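Local coordinates for protein predicted ancestral HMA domain of Pik-1 from Oryza spp. (Synthetic construct, PDB 7BNT) that probably binds fungal effector proteins of the AVR-Pik type, as the reconstructed ancestral integrated HMA domain of a rice NLR immune receptor, at residues V36-V39 with K45-V48; I8-P13 with I56-A61; S60-R63 with H68-L71. One frame throughout, in Å; residues are numbered along the deposited sequence. Where two conformers were deposited one is given.

Interaction 1: V36-V39 with K45-V48; sequences VALV and KIEV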
loop_
_atom_site.group_PDB
_atom_site.type_symbol
_atom_site.label_atom_id
_atom_site.label_comp_id
_atom_site.label_asym_id
_atom_site.label_seq_id
_atom_site.Cartn_x
_atom_site.Cartn_y
_atom_site.Cartn_z
ATOM N N VAL B 36 -1.640 -2.434 4.604
ATOM C CA VAL B 36 -2.038 -2.346 3.178
ATOM C C VAL B 36 -2.507 -0.919 2.943
ATOM O O VAL B 36 -3.139 -0.332 3.823
ATOM C CB VAL B 36 -3.161 -3.329 2.793
ATOM C CG1 VAL B 36 -2.680 -4.747 2.929
ATOM C CG2 VAL B 36 -4.419 -3.111 3.598
ATOM N N ALA B 37 -2.272 -0.414 1.737
ATOM C CA ALA B 37 -2.775 0.918 1.344
ATOM C C ALA B 37 -3.067 0.947 -0.144
ATOM O O ALA B 37 -2.346 0.340 -0.940
ATOM C CB ALA B 37 -1.775 1.997 1.702
ATOM N N LEU B 38 -4.102 1.695 -0.494
ATOM C CA LEU B 38 -4.367 2.025 -1.904
ATOM C C LEU B 38 -3.410 3.134 -2.341
ATOM O O LEU B 38 -3.373 4.194 -1.713
ATOM C CB LEU B 38 -5.800 2.479 -2.090
ATOM C CG LEU B 38 -6.820 1.377 -2.003
ATOM C CD1 LEU B 38 -8.214 1.993 -2.069
ATOM C CD2 LEU B 38 -6.616 0.385 -3.136
ATOM N N VAL B 39 -2.663 2.878 -3.382
ATOM C CA VAL B 39 -1.637 3.793 -3.912
ATOM C C VAL B 39 -1.831 3.852 -5.430
ATOM O O VAL B 39 -2.783 3.293 -5.982
ATOM C CB VAL B 39 -0.209 3.347 -3.506
ATOM C CG1 VAL B 39 -0.043 3.368 -2.009
ATOM C CG2 VAL B 39 0.205 2.007 -4.095
ATOM N N LYS B 45 -3.788 0.408 -7.106
ATOM C CA LYS B 45 -2.724 -0.499 -6.661
ATOM C C LYS B 45 -2.799 -0.632 -5.160
ATOM O O LYS B 45 -3.140 0.327 -4.480
ATOM C CB LYS B 45 -1.366 0.022 -7.108
ATOM C CG LYS B 45 -1.222 0.124 -8.617
ATOM C CD LYS B 45 -0.153 1.049 -9.034
ATOM C CE LYS B 45 -0.119 1.217 -10.527
ATOM N NZ LYS B 45 -0.795 2.445 -10.949
ATOM N N ILE B 46 -2.450 -1.822 -4.699
ATOM C CA ILE B 46 -2.346 -2.117 -3.261
ATOM C C ILE B 46 -0.874 -2.261 -2.942
ATOM O O ILE B 46 -0.174 -3.071 -3.558
ATOM C CB ILE B 46 -3.137 -3.368 -2.860
ATOM C CG1 ILE B 46 -4.618 -3.255 -3.242
ATOM C CG2 ILE B 46 -2.957 -3.653 -1.369
ATOM C CD1 ILE B 46 -5.382 -4.528 -3.024
ATOM N N GLU B 47 -0.428 -1.423 -2.023
ATOM C CA GLU B 47 0.923 -1.535 -1.443
ATOM C C GLU B 47 0.813 -2.314 -0.142
ATOM O O GLU B 47 0.039 -1.918 0.742
ATOM C CB GLU B 47 1.454 -0.145 -1.199
ATOM C CG GLU B 47 2.897 -0.071 -0.835
ATOM C CD GLU B 47 3.271 1.416 -0.824
ATOM O OE1 GLU B 47 3.070 2.083 0.202
ATOM O OE2 GLU B 47 3.676 1.952 -1.890
ATOM N N VAL B 48 1.547 -3.409 -0.038
ATOM C CA VAL B 48 1.458 -4.262 1.172
ATOM C C VAL B 48 2.863 -4.418 1.737
ATOM O O VAL B 48 3.829 -4.593 0.974
ATOM C CB VAL B 48 0.776 -5.610 0.900
ATOM C CG1 VAL B 48 1.481 -6.370 -0.197
ATOM C CG2 VAL B 48 0.680 -6.448 2.162
#

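Interaction 2: I8-P13 with I56-A61; sequences IVIKVP and IKLVSA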
loop_
_atom_site.group_PDB
_atom_site.type_symbol
_atom_site.label_atom_id
_atom_site.label_comp_id
_atom_site.label_asym_id
_atom_site.label_seq_id
_atom_site.Cartn_x
_atom_site.Cartn_y
_atom_site.Cartn_z
ATOM N N ILE B 8 5.676 -4.686 -1.350
ATOM C CA ILE B 8 5.352 -4.933 -2.769
ATOM C C ILE B 8 4.111 -4.123 -3.123
ATOM O O ILE B 8 3.332 -3.696 -2.249
ATOM C CB ILE B 8 5.149 -6.426 -3.056
ATOM C CG1 ILE B 8 3.922 -6.928 -2.306
ATOM C CG2 ILE B 8 6.401 -7.251 -2.758
ATOM C CD1 ILE B 8 3.568 -8.336 -2.632
ATOM N N VAL B 9 3.956 -3.953 -4.418
ATOM C CA VAL B 9 2.819 -3.209 -5.004
ATOM C C VAL B 9 2.200 -4.087 -6.086
ATOM O O VAL B 9 2.921 -4.552 -6.979
ATOM C CB VAL B 9 3.250 -1.860 -5.582
ATOM C CG1 VAL B 9 2.051 -1.132 -6.148
ATOM C CG2 VAL B 9 3.936 -1.018 -4.519
ATOM N N ILE B 10 0.896 -4.281 -5.990
ATOM C CA ILE B 10 0.113 -5.105 -6.931
ATOM C C ILE B 10 -1.022 -4.255 -7.501
ATOM O O ILE B 10 -1.793 -3.665 -6.739
ATOM C CB ILE B 10 -0.405 -6.398 -6.266
ATOM C CG1 ILE B 10 0.758 -7.289 -5.825
ATOM C CG2 ILE B 10 -1.328 -7.137 -7.217
ATOM C CD1 ILE B 10 0.350 -8.436 -4.910
ATOM N N LYS B 11 -1.110 -4.195 -8.820
ATOM C CA LYS B 11 -2.242 -3.543 -9.510
ATOM C C LYS B 11 -3.449 -4.480 -9.437
ATOM O O LYS B 11 -3.299 -5.696 -9.704
ATOM C CB LYS B 11 -1.904 -3.233 -10.968
ATOM C CG LYS B 11 -2.999 -2.462 -11.712
ATOM C CD LYS B 11 -2.486 -1.857 -13.015
ATOM C CE LYS B 11 -3.528 -1.134 -13.836
ATOM N NZ LYS B 11 -2.943 -0.574 -15.082
ATOM N N VAL B 12 -4.569 -3.934 -9.006
ATOM C CA VAL B 12 -5.775 -4.757 -8.764
ATOM C C VAL B 12 -6.880 -4.299 -9.681
ATOM O O VAL B 12 -6.896 -3.159 -10.123
ATOM C CB VAL B 12 -6.230 -4.721 -7.300
ATOM C CG1 VAL B 12 -5.179 -5.368 -6.412
ATOM C CG2 VAL B 12 -6.567 -3.310 -6.842
ATOM N N PRO B 13 -7.865 -5.193 -9.900
ATOM C CA PRO B 13 -8.986 -4.895 -10.773
ATOM C C PRO B 13 -9.812 -3.745 -10.197
ATOM O O PRO B 13 -10.035 -3.645 -8.986
ATOM C CB PRO B 13 -9.745 -6.224 -10.797
ATOM C CG PRO B 13 -9.427 -6.816 -9.442
ATOM C CD PRO B 13 -7.959 -6.531 -9.294
ATOM N N ILE B 56 4.139 -13.845 -5.472
ATOM C CA ILE B 56 3.596 -14.529 -6.674
ATOM C C ILE B 56 2.328 -15.290 -6.267
ATOM O O ILE B 56 1.324 -15.288 -7.014
ATOM C CB ILE B 56 4.658 -15.421 -7.346
ATOM C CG1 ILE B 56 5.900 -14.624 -7.741
ATOM C CG2 ILE B 56 4.037 -16.097 -8.554
ATOM C CD1 ILE B 56 5.615 -13.422 -8.588
ATOM N N LYS B 57 2.363 -15.932 -5.106
ATOM C CA LYS B 57 1.181 -16.638 -4.567
ATOM C C LYS B 57 0.052 -15.609 -4.361
ATOM O O LYS B 57 -1.122 -15.927 -4.600
ATOM C CB LYS B 57 1.624 -17.340 -3.287
ATOM C CG LYS B 57 0.779 -18.502 -2.808
ATOM C CD LYS B 57 1.525 -19.312 -1.748
ATOM C CE LYS B 57 0.639 -20.073 -0.798
ATOM N NZ LYS B 57 1.409 -20.441 0.410
ATOM N N LEU B 58 0.368 -14.406 -3.898
ATOM C CA LEU B 58 -0.655 -13.375 -3.651
ATOM C C LEU B 58 -1.279 -12.929 -4.980
ATOM O O LEU B 58 -2.496 -12.772 -5.057
ATOM C CB LEU B 58 0.016 -12.248 -2.872
ATOM C CG LEU B 58 -0.906 -11.156 -2.393
ATOM C CD1 LEU B 58 -2.036 -11.718 -1.534
ATOM C CD2 LEU B 58 -0.087 -10.165 -1.614
ATOM N N VAL B 59 -0.478 -12.746 -6.017
ATOM C CA VAL B 59 -1.016 -12.422 -7.362
ATOM C C VAL B 59 -1.988 -13.520 -7.788
ATOM O O VAL B 59 -3.081 -13.208 -8.267
ATOM C CB VAL B 59 0.123 -12.212 -8.375
ATOM C CG1 VAL B 59 -0.374 -12.289 -9.808
ATOM C CG2 VAL B 59 0.859 -10.895 -8.113
ATOM N N SER B 60 -1.572 -14.773 -7.694
ATOM C CA SER B 60 -2.435 -15.911 -8.097
ATOM C C SER B 60 -3.751 -15.888 -7.309
ATOM O O SER B 60 -4.818 -16.090 -7.901
ATOM C CB SER B 60 -1.679 -17.175 -7.881
ATOM O OG SER B 60 -0.616 -17.276 -8.791
ATOM N N ALA B 61 -3.687 -15.648 -6.006
ATOM C CA ALA B 61 -4.881 -15.637 -5.132
ATOM C C ALA B 61 -5.808 -14.488 -5.547
ATOM O O ALA B 61 -7.023 -14.692 -5.635
ATOM C CB ALA B 61 -4.467 -15.551 -3.684
#

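Interaction 3: S60-R63 with H68-L71; sequences SALR and HAEL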
loop_
_atom_site.group_PDB
_atom_site.type_symbol
_atom_site.label_atom_id
_atom_site.label_comp_id
_atom_site.label_asym_id
_atom_site.label_seq_id
_atom_site.Cartn_x
_atom_site.Cartn_y
_atom_site.Cartn_z
ATOM N N SER B 60 -1.572 -14.773 -7.694
ATOM C CA SER B 60 -2.435 -15.911 -8.097
ATOM C C SER B 60 -3.751 -15.888 -7.309
ATOM O O SER B 60 -4.818 -16.090 -7.901
ATOM C CB SER B 60 -1.679 -17.175 -7.881
ATOM O OG SER B 60 -0.616 -17.276 -8.791
ATOM N N ALA B 61 -3.687 -15.648 -6.006
ATOM C CA ALA B 61 -4.881 -15.637 -5.132
ATOM C C ALA B 61 -5.808 -14.488 -5.547
ATOM O O ALA B 61 -7.023 -14.692 -5.635
ATOM C CB ALA B 61 -4.467 -15.551 -3.684
ATOM N N LEU B 62 -5.243 -13.317 -5.840
ATOM C CA LEU B 62 -6.085 -12.189 -6.285
ATOM C C LEU B 62 -6.740 -12.542 -7.614
ATOM O O LEU B 62 -7.932 -12.230 -7.788
ATOM C CB LEU B 62 -5.226 -10.934 -6.402
ATOM C CG LEU B 62 -4.943 -10.262 -5.062
ATOM C CD1 LEU B 62 -3.802 -9.265 -5.216
ATOM C CD2 LEU B 62 -6.186 -9.567 -4.515
ATOM N N ARG B 63 -5.997 -13.138 -8.537
ATOM C CA ARG B 63 -6.608 -13.499 -9.848
ATOM C C ARG B 63 -7.743 -14.508 -9.693
ATOM O O ARG B 63 -8.722 -14.399 -10.450
ATOM C CB ARG B 63 -5.535 -14.052 -10.760
ATOM C CG ARG B 63 -4.669 -12.920 -11.239
ATOM C CD ARG B 63 -3.701 -13.437 -12.235
ATOM N NE ARG B 63 -2.727 -12.408 -12.528
ATOM C CZ ARG B 63 -1.696 -12.621 -13.312
ATOM N NH1 ARG B 63 -0.838 -11.644 -13.584
ATOM N NH2 ARG B 63 -1.594 -13.795 -13.893
ATOM N N HIS B 68 -8.201 -9.766 -12.252
ATOM C CA HIS B 68 -6.809 -9.713 -12.729
ATOM C C HIS B 68 -5.948 -8.882 -11.771
ATOM O O HIS B 68 -6.386 -7.776 -11.356
ATOM C CB HIS B 68 -6.704 -9.174 -14.149
ATOM C CG HIS B 68 -5.326 -9.375 -14.688
ATOM N ND1 HIS B 68 -4.728 -10.628 -14.710
ATOM C CD2 HIS B 68 -4.404 -8.501 -15.157
ATOM C CE1 HIS B 68 -3.515 -10.519 -15.216
ATOM N NE2 HIS B 68 -3.292 -9.224 -15.504
ATOM N N ALA B 69 -4.720 -9.334 -11.570
ATOM C CA ALA B 69 -3.742 -8.688 -10.675
ATOM C C ALA B 69 -2.374 -8.768 -11.337
ATOM O O ALA B 69 -2.091 -9.732 -12.056
ATOM C CB ALA B 69 -3.739 -9.359 -9.327
ATOM N N GLU B 70 -1.540 -7.782 -11.071
ATOM C CA GLU B 70 -0.217 -7.651 -11.704
ATOM C C GLU B 70 0.765 -7.096 -10.674
ATOM O O GLU B 70 0.538 -6.014 -10.133
ATOM C CB GLU B 70 -0.348 -6.743 -12.932
ATOM C CG GLU B 70 0.920 -6.548 -13.701
ATOM C CD GLU B 70 0.746 -5.648 -14.919
ATOM O OE1 GLU B 70 -0.346 -5.015 -15.065
ATOM O OE2 GLU B 70 1.709 -5.541 -15.699
ATOM N N LEU B 71 1.830 -7.831 -10.421
ATOM C CA LEU B 71 2.931 -7.335 -9.571
ATOM C C LEU B 71 3.629 -6.181 -10.274
ATOM O O LEU B 71 4.072 -6.365 -11.423
ATOM C CB LEU B 71 3.896 -8.468 -9.271
ATOM C CG LEU B 71 5.068 -8.168 -8.343
ATOM C CD1 LEU B 71 4.597 -7.752 -6.968
ATOM C CD2 LEU B 71 5.967 -9.380 -8.231
#

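Interaction 1: V36-V39 with K45-V48
V36-V39 and K45-V48 run antiparallel at 146° with their axes 4.6 Å apart, the two arms of a beta hairpin in which A37/E47 and V39/K45 are hydrogen-bonded pairs and V36/V48 and L38/I46 non-hydrogen-bonded ones. E47 N reaches A37 O at 2.8 Å and A37 N returns a bond to E47 O. At the other pair V39 N meets K45 O at 2.8 Å in a nearly straight bond (172°), whereas K45 N lies above the carbonyl plane of V39 and makes a longer bond of 3.3 Å to V39 O. On the V36, L38, I46 and V48 face, V36 CG1 touches V48 CG2 at 3.8 Å, and L38 CD2 comes to 4.2 Å from I46 CG1. On the other face V39 lies across E47 at about a right angle, CG2 being 3.8 Å from E47 CB while CG1 sits beside the carboxylate carbon. The E47 chain starts anti to its own N (chi1 -170°) and runs out extended past the valine methyls. An alanine at V39 would lose both methyls and is likely to open a gap beside the E47 chain, leaving its CB and carboxylate carbon without that packing. E47 OE1 is hydrogen-bonded to a polar side chain, and K45 NZ forms a salt bridge with an acidic one, both on the chain of another protein. Helix 17-28 covers the face of V36, I46 and V48 through V27 and A23, strand 6-11 pairs with 45-48 on its far edge, and V36 and A37 carry the sheet on into a second copy of this protein.

Interaction 2: I8-P13 with I56-A61
Strand 8-11 and helix 56-61 run nearly in the same direction, 22° apart, with their axes 10.2 Å from one another at closest approach, the spacing of a helix laid on a sheet. I10 and V59 have the nearest CA atoms, 7.4 Å apart, and everything that touches is aliphatic. The delta methyl of I10 does most of the work: its CD1 comes to 3.7 Å from L58 CD2 and to 4.1 Å from V59 CG2, so one methyl meets two successive residues of the helix. With CG1 turned opposite the carbonyl carbon (chi1 -63°), the extended I10 chain carries CD1 out to the helix. This is helix-on-sheet packing of the ferredoxin-like βαββαβ fold of HMA domains, in which 6-11 is an inner strand and both helices lie on one face. L58 also uses CD2 to approach I8 CD1 at 4.2 Å, bridging two residues that point to the same face of the strand. L58 packs further against L26 of helix 17-28 and against T30 and I53, while I10 also touches A69 and L71.

Interaction 3: S60-R63 with H68-L71
The guanidinium of R63 has CE1 of H68 over one face, near the rim, and the carbonyl of A69 at its edge. H68 CE1 sits 3.1 Å above the guanidinium plane and comes to 3.3 Å from R63 NH1. Ring and guanidinium are inclined by 29°, and the two side chains lie alongside each other, pointing the same way. At the edge, R63 turns its NE and NH1 side to a single acceptor: NE is 2.8 Å and NH1 2.7 Å from A69 O. Both bonds are bent to 143° at the hydrogen, as a fork onto one oxygen demands, yet that oxygen lies within 2° of the guanidinium plane. NE points in the carbonyl plane at a lone pair of A69 O, while NH1 approaches almost in line with the C=O bond. The two bonds fix the rotation of the group, and the extended stretch from CG to NE is what carries it from the helix across A69. Further in, L62 CB presses on A69 CB at 3.6 Å, an aliphatic contact on the buried side. The contact joins the last turn of helix 55-65 to the loop entering strand 70-74, the final helix-to-strand step of the ferredoxin-like βαββαβ fold. L62 goes on to meet I10 of strand 6-11 and A23, L26 and V27 of helix 17-28.

All three interactions reach one antiparallel sheet, whose strands lie in the order 33-39, 45-50, 6-11, 70-74. Interaction 1 is nested in the chain loop closed by interaction 2, their centres about 10 Å apart, and they join directly: I46 N lies 2.8 Å from I10 O, and V48 N 2.9 Å from I8 O, both probable hydrogen bonds. Interactions 2 and 3 share S60 and A61, their centres about 4 Å apart, and K11 N is 2.8 Å from E70 O. Interactions 1 and 3 do not touch, their nearest atoms about 5 Å apart, yet K45 and E47 in one, and L71 and, by a long, weak ion pair, E70 in 68-71, reach the chain of another protein.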